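Local coordinates for protein putative glycyl-glycine endopeptidase lytM (PDB 3NYY) that is probably a metalloendopeptidase of the M23 family that cleaves peptide cross-links in bacterial cell walls, at residues G124-P137 with E212-K224. Sequence-based numbering, arbitrary orientation.
Sequences GHEGTDIMAEKNTP and EFPVHLHLGIYLK
With CG of His218 anti to the backbone N (chi1 172°) and CG of Asp129 anti to its carbonyl carbon (chi1 -64°), imidazole and carboxylate converge over one face of the antiparallel strand pair. His218 ND1 donates to Asp129 OD1 at 2.7 Å, meeting the syn side of the carboxylate close to the imidazole plane. At the far edge, His218 NE2 lies 2.7 Å from a water that also bonds Glu126 O and Tyr222 OH; tyrosine suits that place because its hydroxyl reaches on to Gly124 O (2.6 Å). A phenylalanine in place of His218 would probably leave Asp129 OD1 without its N-H donor and that water without a ring nitrogen.

Strands 128-132 and 216-224 belong to the antiparallel sheet of the M23 peptidase domain; His125 and Asp129 fit the family's H-x3-D motif, His216 and His218 its H-x-H motif, and in relatives the counterparts of His125, Asp129 and His218 hold zinc while that of His216 is catalytic. Thr128 with Leu219 and Ile130 with Leu217 are hydrogen-bonded pairs whose side chains lie on the face away from His216 and His218; there CD1, ending the longer branch of Ile130, packs 4.2 Å from Leu217 CD2. At Gly127 a side chain would run into Leu219 O and the His218 ring.

His216 NE2 meets a second water (2.7 Å), which also donates to Asp129 OD1, while ND1 bonds back to Pro214 O, fixing the ring's rotation. Beyond the strands, Asn135 OD1 accepts the Val215 N-H (2.9 Å), and branched Val215 wedges its methyls between Ala132 CB and the Pro137 ring.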
ATOM      1  N   GLY A 124       1.249  15.938  -9.658  1.00 23.99           N
ATOM      2  CA  GLY A 124       2.162  16.770  -8.892  1.00 22.74           C
ATOM      3  C   GLY A 124       2.256  16.407  -7.426  1.00 18.47           C
ATOM      4  O   GLY A 124       3.041  17.039  -6.704  1.00 19.40           O
ATOM      5  N   HIS A 125       1.438  15.436  -6.996  1.00 16.89           N
ATOM      6  CA  HIS A 125       1.310  15.016  -5.595  1.00 16.22           C
ATOM      7  C   HIS A 125       1.654  13.537  -5.402  1.00 16.45           C
ATOM      8  O   HIS A 125       1.285  12.912  -4.399  1.00 16.11           O
ATOM      9  CB  HIS A 125      -0.114  15.315  -5.103  1.00 19.20           C
ATOM     10  CG  HIS A 125      -0.411  16.773  -5.034  1.00 21.90           C
ATOM     11  ND1 HIS A 125      -0.268  17.500  -3.869  1.00 23.04           N
ATOM     12  CD2 HIS A 125      -0.806  17.651  -5.985  1.00 29.57           C
ATOM     13  CE1 HIS A 125      -0.576  18.765  -4.107  1.00 26.01           C
ATOM     14  NE2 HIS A 125      -0.884  18.887  -5.388  1.00 24.97           N
ATOM     15  N   GLU A 126       2.381  12.985  -6.360  1.00 14.80           N
ATOM     16  CA  GLU A 126       2.702  11.557  -6.365  1.00 12.64           C
ATOM     17  C   GLU A 126       3.798  11.314  -5.331  1.00 12.01           C
ATOM     18  O   GLU A 126       4.731  12.117  -5.191  1.00 12.34           O
ATOM     19  CB  GLU A 126       3.236  11.161  -7.718  1.00 13.09           C
ATOM     20  CG  GLU A 126       2.301  11.411  -8.915  1.00 17.15           C
ATOM     21  CD  GLU A 126       2.493  12.776  -9.536  1.00 21.17           C
ATOM     22  OE1 GLU A 126       3.254  13.637  -8.998  1.00 15.48           O
ATOM     23  OE2 GLU A 126       1.849  13.028 -10.578  1.00 24.12           O
ATOM     24  N   GLY A 127       3.738  10.182  -4.637  1.00 12.33           N
ATOM     25  CA  GLY A 127       4.753   9.862  -3.624  1.00 11.05           C
ATOM     26  C   GLY A 127       4.509   8.492  -3.045  1.00 12.75           C
ATOM     27  O   GLY A 127       4.125   7.577  -3.800  1.00 13.31           O
ATOM     28  N   THR A 128       4.744   8.359  -1.747  1.00 10.52           N
ATOM     29  CA  THR A 128       4.514   7.105  -1.015  1.00 12.75           C
ATOM     30  C   THR A 128       3.691   7.449   0.223  1.00 13.19           C
ATOM     31  O   THR A 128       3.991   8.365   0.957  1.00 11.64           O
ATOM     32  CB  THR A 128       5.799   6.435  -0.618  1.00 11.53           C
ATOM     33  OG1 THR A 128       6.596   6.195  -1.801  1.00 11.10           O
ATOM     34  CG2 THR A 128       5.542   5.088   0.125  1.00 13.90           C
ATOM     35  N   ASP A 129       2.614   6.701   0.415  1.00 10.96           N
ATOM     36  CA  ASP A 129       1.726   6.830   1.577  1.00 11.20           C
ATOM     37  C   ASP A 129       2.059   5.805   2.633  1.00 13.27           C
ATOM     38  O   ASP A 129       1.938   4.605   2.414  1.00 14.05           O
ATOM     39  CB  ASP A 129       0.279   6.743   1.125  1.00 13.44           C
ATOM     40  CG  ASP A 129      -0.097   7.899   0.213  1.00 17.61           C
ATOM     41  OD1 ASP A 129       0.356   9.014   0.492  1.00 15.69           O
ATOM     42  OD2 ASP A 129      -0.745   7.682  -0.822  1.00 22.09           O
ATOM     43  N   ILE A 130       2.543   6.280   3.769  1.00 11.14           N
ATOM     44  CA  ILE A 130       2.955   5.422   4.853  1.00  9.90           C
ATOM     45  C   ILE A 130       1.787   5.373   5.870  1.00 11.58           C
ATOM     46  O   ILE A 130       1.490   6.360   6.592  1.00 12.75           O
ATOM     47  CB  ILE A 130       4.227   5.893   5.454  1.00 11.11           C
ATOM     48  CG1 ILE A 130       5.361   5.856   4.424  1.00 12.60           C
ATOM     49  CG2 ILE A 130       4.584   5.007   6.650  1.00 13.73           C
ATOM     50  CD1 ILE A 130       6.606   6.602   4.883  1.00 14.30           C
HETATM   51  N   MSE A 131       1.134   4.213   5.915  1.00 13.56           N
HETATM   52  CA  MSE A 131      -0.119   4.036   6.631  1.00 13.81           C
HETATM   53  C   MSE A 131       0.067   3.644   8.060  1.00 13.73           C
HETATM   54  O   MSE A 131       0.863   2.757   8.381  1.00 15.16           O
HETATM   55  CB  MSE A 131      -1.036   3.020   5.929  1.00 15.05           C
HETATM   56  CG  MSE A 131      -1.185   3.214   4.401  1.00 16.93           C
HETATM   57 SE   MSE A 131      -2.046   4.816   3.850  0.75 14.31          SE
HETATM   58  CE  MSE A 131      -2.414   4.408   1.968  1.00 26.97           C
ATOM     59  N   ALA A 132      -0.653   4.344   8.949  1.00 14.22           N
ATOM     60  CA  ALA A 132      -0.672   3.972  10.372  1.00 14.66           C
ATOM     61  C   ALA A 132      -1.436   2.623  10.610  1.00 18.48           C
ATOM     62  O   ALA A 132      -2.569   2.470  10.151  1.00 22.85           O
ATOM     63  CB  ALA A 132      -1.375   5.060  11.193  1.00 13.15           C
ATOM     64  N   GLU A 133      -0.815   1.719  11.379  1.00 18.12           N
ATOM     65  CA  GLU A 133      -1.458   0.525  11.937  1.00 22.92           C
ATOM     66  C   GLU A 133      -2.515   0.956  12.974  1.00 23.39           C
ATOM     67  O   GLU A 133      -3.673   0.566  12.893  1.00 25.76           O
ATOM     68  CB  GLU A 133      -0.409  -0.358  12.635  1.00 24.28           C
ATOM     69  CG  GLU A 133      -0.978  -1.667  13.278  1.00 33.12           C
ATOM     70  CD  GLU A 133      -1.184  -2.803  12.282  1.00 39.75           C
ATOM     71  OE1 GLU A 133      -0.745  -2.715  11.108  1.00 35.16           O
ATOM     72  OE2 GLU A 133      -1.798  -3.808  12.690  1.00 38.51           O
ATOM     73  N   LYS A 134      -2.098   1.773  13.939  1.00 22.37           N
ATOM     74  CA  LYS A 134      -3.023   2.413  14.898  1.00 21.27           C
ATOM     75  C   LYS A 134      -3.573   3.687  14.215  1.00 22.15           C
ATOM     76  O   LYS A 134      -2.843   4.667  14.115  1.00 19.01           O
ATOM     77  CB  LYS A 134      -2.269   2.728  16.197  1.00 24.50           C
ATOM     78  CG  LYS A 134      -3.079   3.323  17.320  1.00 27.60           C
ATOM     79  CD  LYS A 134      -2.255   3.478  18.595  1.00 33.12           C
ATOM     80  CE  LYS A 134      -3.020   4.198  19.689  1.00 45.16           C
ATOM     81  NZ  LYS A 134      -4.294   3.519  20.064  1.00 52.10           N
ATOM     82  N   ASN A 135      -4.822   3.660  13.746  1.00 22.16           N
ATOM     83  CA  ASN A 135      -5.389   4.726  12.896  1.00 24.42           C
ATOM     84  C   ASN A 135      -5.884   5.875  13.762  1.00 24.41           C
ATOM     85  O   ASN A 135      -7.081   6.147  13.861  1.00 25.07           O
ATOM     86  CB  ASN A 135      -6.482   4.145  11.955  1.00 22.56           C
ATOM     87  CG  ASN A 135      -7.102   5.163  11.024  1.00 27.66           C
ATOM     88  OD1 ASN A 135      -6.568   6.243  10.802  1.00 26.08           O
ATOM     89  ND2 ASN A 135      -8.270   4.801  10.445  1.00 30.55           N
ATOM     90  N   THR A 136      -4.925   6.545  14.404  1.00 19.81           N
ATOM     91  CA  THR A 136      -5.236   7.663  15.274  0.50 22.35           C
ATOM     92  C   THR A 136      -4.219   8.766  15.031  1.00 19.83           C
ATOM     93  O   THR A 136      -3.027   8.496  14.949  1.00 17.58           O
ATOM     94  CB  THR A 136      -5.289   7.235  16.761  0.50 25.32           C
ATOM     95  OG1 THR A 136      -5.533   8.378  17.598  0.50 31.40           O
ATOM     96  CG2 THR A 136      -4.010   6.582  17.182  0.50 25.84           C
ATOM     97  N   PRO A 137      -4.702  10.009  14.888  1.00 17.22           N
ATOM     98  CA  PRO A 137      -3.784  11.109  14.668  1.00 15.20           C
ATOM     99  C   PRO A 137      -3.027  11.574  15.910  1.00 17.79           C
ATOM    100  O   PRO A 137      -3.464  11.335  17.027  1.00 19.33           O
ATOM    101  CB  PRO A 137      -4.705  12.215  14.163  1.00 16.80           C
ATOM    102  CG  PRO A 137      -5.934  12.022  14.877  1.00 19.94           C
ATOM    103  CD  PRO A 137      -6.096  10.506  15.004  1.00 16.28           C
ATOM    104  N   GLU A 212     -10.939  13.376   7.333  1.00 22.62           N
ATOM    105  CA  GLU A 212     -11.588  13.005   6.068  1.00 24.97           C
ATOM    106  C   GLU A 212     -11.028  11.724   5.434  1.00 30.21           C
ATOM    107  O   GLU A 212     -11.625  11.187   4.513  1.00 29.60           O
ATOM    108  CB  GLU A 212     -11.530  14.163   5.055  1.00 24.27           C
ATOM    109  CG  GLU A 212     -12.305  15.401   5.490  1.00 28.47           C
ATOM    110  CD  GLU A 212     -13.800  15.151   5.682  1.00 36.64           C
ATOM    111  OE1 GLU A 212     -14.412  14.421   4.876  1.00 46.26           O
ATOM    112  OE2 GLU A 212     -14.368  15.682   6.645  1.00 41.77           O
ATOM    113  N   PHE A 213      -9.890  11.236   5.925  1.00 26.91           N
ATOM    114  CA  PHE A 213      -9.264  10.035   5.368  1.00 27.05           C
ATOM    115  C   PHE A 213      -8.412   9.393   6.437  1.00 23.10           C
ATOM    116  O   PHE A 213      -8.291   9.963   7.493  1.00 18.99           O
ATOM    117  CB  PHE A 213      -8.459  10.397   4.131  1.00 26.17           C
ATOM    118  CG  PHE A 213      -7.573  11.581   4.313  1.00 30.75           C
ATOM    119  CD1 PHE A 213      -6.375  11.455   4.978  1.00 31.48           C
ATOM    120  CD2 PHE A 213      -7.930  12.821   3.779  1.00 41.76           C
ATOM    121  CE1 PHE A 213      -5.547  12.548   5.144  1.00 32.37           C
ATOM    122  CE2 PHE A 213      -7.115  13.914   3.913  1.00 38.62           C
ATOM    123  CZ  PHE A 213      -5.921  13.776   4.598  1.00 46.53           C
ATOM    124  N   PRO A 214      -7.922   8.151   6.210  1.00 23.36           N
ATOM    125  CA  PRO A 214      -7.115   7.462   7.214  1.00 19.35           C
ATOM    126  C   PRO A 214      -5.824   8.183   7.574  1.00 16.05           C
ATOM    127  O   PRO A 214      -5.263   8.943   6.772  1.00 18.97           O
ATOM    128  CB  PRO A 214      -6.729   6.144   6.531  1.00 22.67           C
ATOM    129  CG  PRO A 214      -7.767   5.947   5.477  1.00 25.11           C
ATOM    130  CD  PRO A 214      -8.065   7.329   4.986  1.00 24.88           C
ATOM    131  N   VAL A 215      -5.366   7.908   8.775  1.00 16.46           N
ATOM    132  CA  VAL A 215      -4.117   8.491   9.253  1.00 14.50           C
ATOM    133  C   VAL A 215      -2.953   7.852   8.492  1.00 14.50           C
ATOM    134  O   VAL A 215      -2.822   6.626   8.409  1.00 14.30           O
ATOM    135  CB  VAL A 215      -3.970   8.311  10.768  1.00 15.84           C
ATOM    136  CG1 VAL A 215      -2.566   8.676  11.262  1.00 16.07           C
ATOM    137  CG2 VAL A 215      -5.032   9.174  11.505  1.00 17.25           C
ATOM    138  N   HIS A 216      -2.120   8.711   7.907  1.00 12.70           N
ATOM    139  CA  HIS A 216      -0.960   8.307   7.170  1.00 11.53           C
ATOM    140  C   HIS A 216      -0.050   9.487   6.962  1.00 11.73           C
ATOM    141  O   HIS A 216      -0.475  10.661   7.022  1.00 13.30           O
ATOM    142  CB  HIS A 216      -1.358   7.741   5.792  1.00 11.73           C
ATOM    143  CG  HIS A 216      -1.853   8.748   4.807  1.00 12.67           C
ATOM    144  ND1 HIS A 216      -3.062   9.412   4.918  1.00 15.30           N
ATOM    145  CD2 HIS A 216      -1.285   9.186   3.655  1.00 13.92           C
ATOM    146  CE1 HIS A 216      -3.186  10.248   3.891  1.00 17.04           C
ATOM    147  NE2 HIS A 216      -2.136  10.109   3.096  1.00 15.05           N
ATOM    148  N   LEU A 217       1.220   9.164   6.729  1.00 10.87           N
ATOM    149  CA  LEU A 217       2.177  10.181   6.265  1.00  9.92           C
ATOM    150  C   LEU A 217       2.278  10.079   4.758  1.00 12.29           C
ATOM    151  O   LEU A 217       2.599   9.010   4.227  1.00 12.15           O
ATOM    152  CB  LEU A 217       3.588   9.925   6.797  1.00 11.21           C
ATOM    153  CG  LEU A 217       4.666  10.841   6.226  1.00 11.33           C
ATOM    154  CD1 LEU A 217       4.456  12.386   6.557  1.00 10.04           C
ATOM    155  CD2 LEU A 217       6.069  10.366   6.711  1.00 11.92           C
ATOM    156  N   HIS A 218       1.992  11.169   4.044  1.00 10.43           N
ATOM    157  CA  HIS A 218       2.334  11.199   2.625  1.00 11.43           C
ATOM    158  C   HIS A 218       3.740  11.781   2.505  1.00 11.79           C
ATOM    159  O   HIS A 218       3.986  12.914   2.964  1.00 11.49           O
ATOM    160  CB  HIS A 218       1.333  12.013   1.795  1.00 11.07           C
ATOM    161  CG  HIS A 218       1.776  12.197   0.389  1.00 11.53           C
ATOM    162  ND1 HIS A 218       1.503  11.263  -0.590  1.00 15.32           N
ATOM    163  CD2 HIS A 218       2.539  13.159  -0.192  1.00 13.54           C
ATOM    164  CE1 HIS A 218       2.074  11.658  -1.727  1.00 15.53           C
ATOM    165  NE2 HIS A 218       2.680  12.819  -1.524  1.00 14.10           N
ATOM    166  N   LEU A 219       4.634  11.021   1.870  1.00 10.23           N
ATOM    167  CA  LEU A 219       6.029  11.454   1.619  1.00 10.47           C
ATOM    168  C   LEU A 219       6.201  11.670   0.136  1.00 12.20           C
ATOM    169  O   LEU A 219       5.877  10.798  -0.685  1.00 12.47           O
ATOM    170  CB  LEU A 219       7.031  10.426   2.116  1.00 10.76           C
ATOM    171  CG  LEU A 219       8.495  10.833   1.767  1.00 17.41           C
ATOM    172  CD1 LEU A 219       8.875  11.968   2.841  1.00 16.72           C
ATOM    173  CD2 LEU A 219       9.415   9.645   1.726  1.00 20.60           C
ATOM    174  N   GLY A 220       6.735  12.838  -0.215  1.00 10.48           N
ATOM    175  CA  GLY A 220       7.136  13.138  -1.570  1.00  9.56           C
ATOM    176  C   GLY A 220       8.592  13.550  -1.604  1.00 10.82           C
ATOM    177  O   GLY A 220       9.135  14.037  -0.634  1.00 10.52           O
ATOM    178  N   ILE A 221       9.233  13.289  -2.732  1.00 10.28           N
ATOM    179  CA  ILE A 221      10.612  13.790  -2.988  1.00  9.31           C
ATOM    180  C   ILE A 221      10.553  14.487  -4.324  1.00  9.29           C
ATOM    181  O   ILE A 221      10.122  13.881  -5.330  1.00 11.80           O
ATOM    182  CB  ILE A 221      11.635  12.651  -3.024  1.00  9.44           C
ATOM    183  CG1 ILE A 221      11.632  11.903  -1.707  1.00  8.36           C
ATOM    184  CG2 ILE A 221      13.079  13.222  -3.298  1.00  8.41           C
ATOM    185  CD1 ILE A 221      12.502  10.633  -1.618  1.00  9.85           C
ATOM    186  N   TYR A 222      11.082  15.704  -4.343  1.00 10.48           N
ATOM    187  CA  TYR A 222      11.045  16.528  -5.546  1.00 11.80           C
ATOM    188  C   TYR A 222      12.430  17.040  -5.913  1.00 12.41           C
ATOM    189  O   TYR A 222      13.193  17.528  -5.049  1.00 11.99           O
ATOM    190  CB  TYR A 222      10.124  17.758  -5.373  1.00 11.24           C
ATOM    191  CG  TYR A 222       8.668  17.421  -5.192  1.00 10.38           C
ATOM    192  CD1 TYR A 222       8.200  16.938  -3.975  1.00  9.81           C
ATOM    193  CD2 TYR A 222       7.763  17.545  -6.240  1.00 10.80           C
ATOM    194  CE1 TYR A 222       6.861  16.633  -3.796  1.00 10.21           C
ATOM    195  CE2 TYR A 222       6.410  17.233  -6.067  1.00 11.71           C
ATOM    196  CZ  TYR A 222       5.977  16.786  -4.842  1.00 12.74           C
ATOM    197  OH  TYR A 222       4.616  16.453  -4.691  1.00 13.04           O
ATOM    198  N   LEU A 223      12.729  16.975  -7.208  1.00 11.98           N
ATOM    199  CA  LEU A 223      13.940  17.572  -7.770  1.00 11.25           C
ATOM    200  C   LEU A 223      13.549  18.617  -8.776  1.00 13.88           C
ATOM    201  O   LEU A 223      12.604  18.450  -9.514  1.00 13.39           O
ATOM    202  CB  LEU A 223      14.754  16.499  -8.485  1.00 10.95           C
ATOM    203  CG  LEU A 223      15.363  15.385  -7.602  1.00 14.35           C
ATOM    204  CD1 LEU A 223      16.134  14.373  -8.514  1.00 15.67           C
ATOM    205  CD2 LEU A 223      16.199  15.958  -6.540  1.00 21.30           C
ATOM    206  N   LYS A 224      14.311  19.695  -8.800  1.00 11.92           N
ATOM    207  CA  LYS A 224      14.030  20.811  -9.689  1.00 15.53           C
ATOM    208  C   LYS A 224      14.677  20.586 -11.047  1.00 17.08           C
ATOM    209  O   LYS A 224      15.842  20.205 -11.129  1.00 19.69           O
ATOM    210  CB  LYS A 224      14.466  22.113  -9.034  1.00 20.84           C
ATOM    211  CG  LYS A 224      13.672  23.320  -9.580  1.00 28.91           C
ATOM    212  CD  LYS A 224      13.802  24.568  -8.714  1.00 31.11           C
ATOM    213  CE  LYS A 224      13.004  25.728  -9.335  1.00 34.75           C
ATOM    214  NZ  LYS A 224      13.193  26.980  -8.521  1.00 30.64           N
TER
HETATM  215  O   HOH W   1       7.502  12.075  -4.570  1.00 11.53           O
HETATM  216  O   HOH W   2       4.274  14.157  -3.292  1.00 15.30           O
HETATM  217  O   HOH W   3      -2.112  11.076   0.537  1.00 21.65           O
HETATM  218  O   HOH W   4      -4.323   4.358   8.909  1.00 22.57           O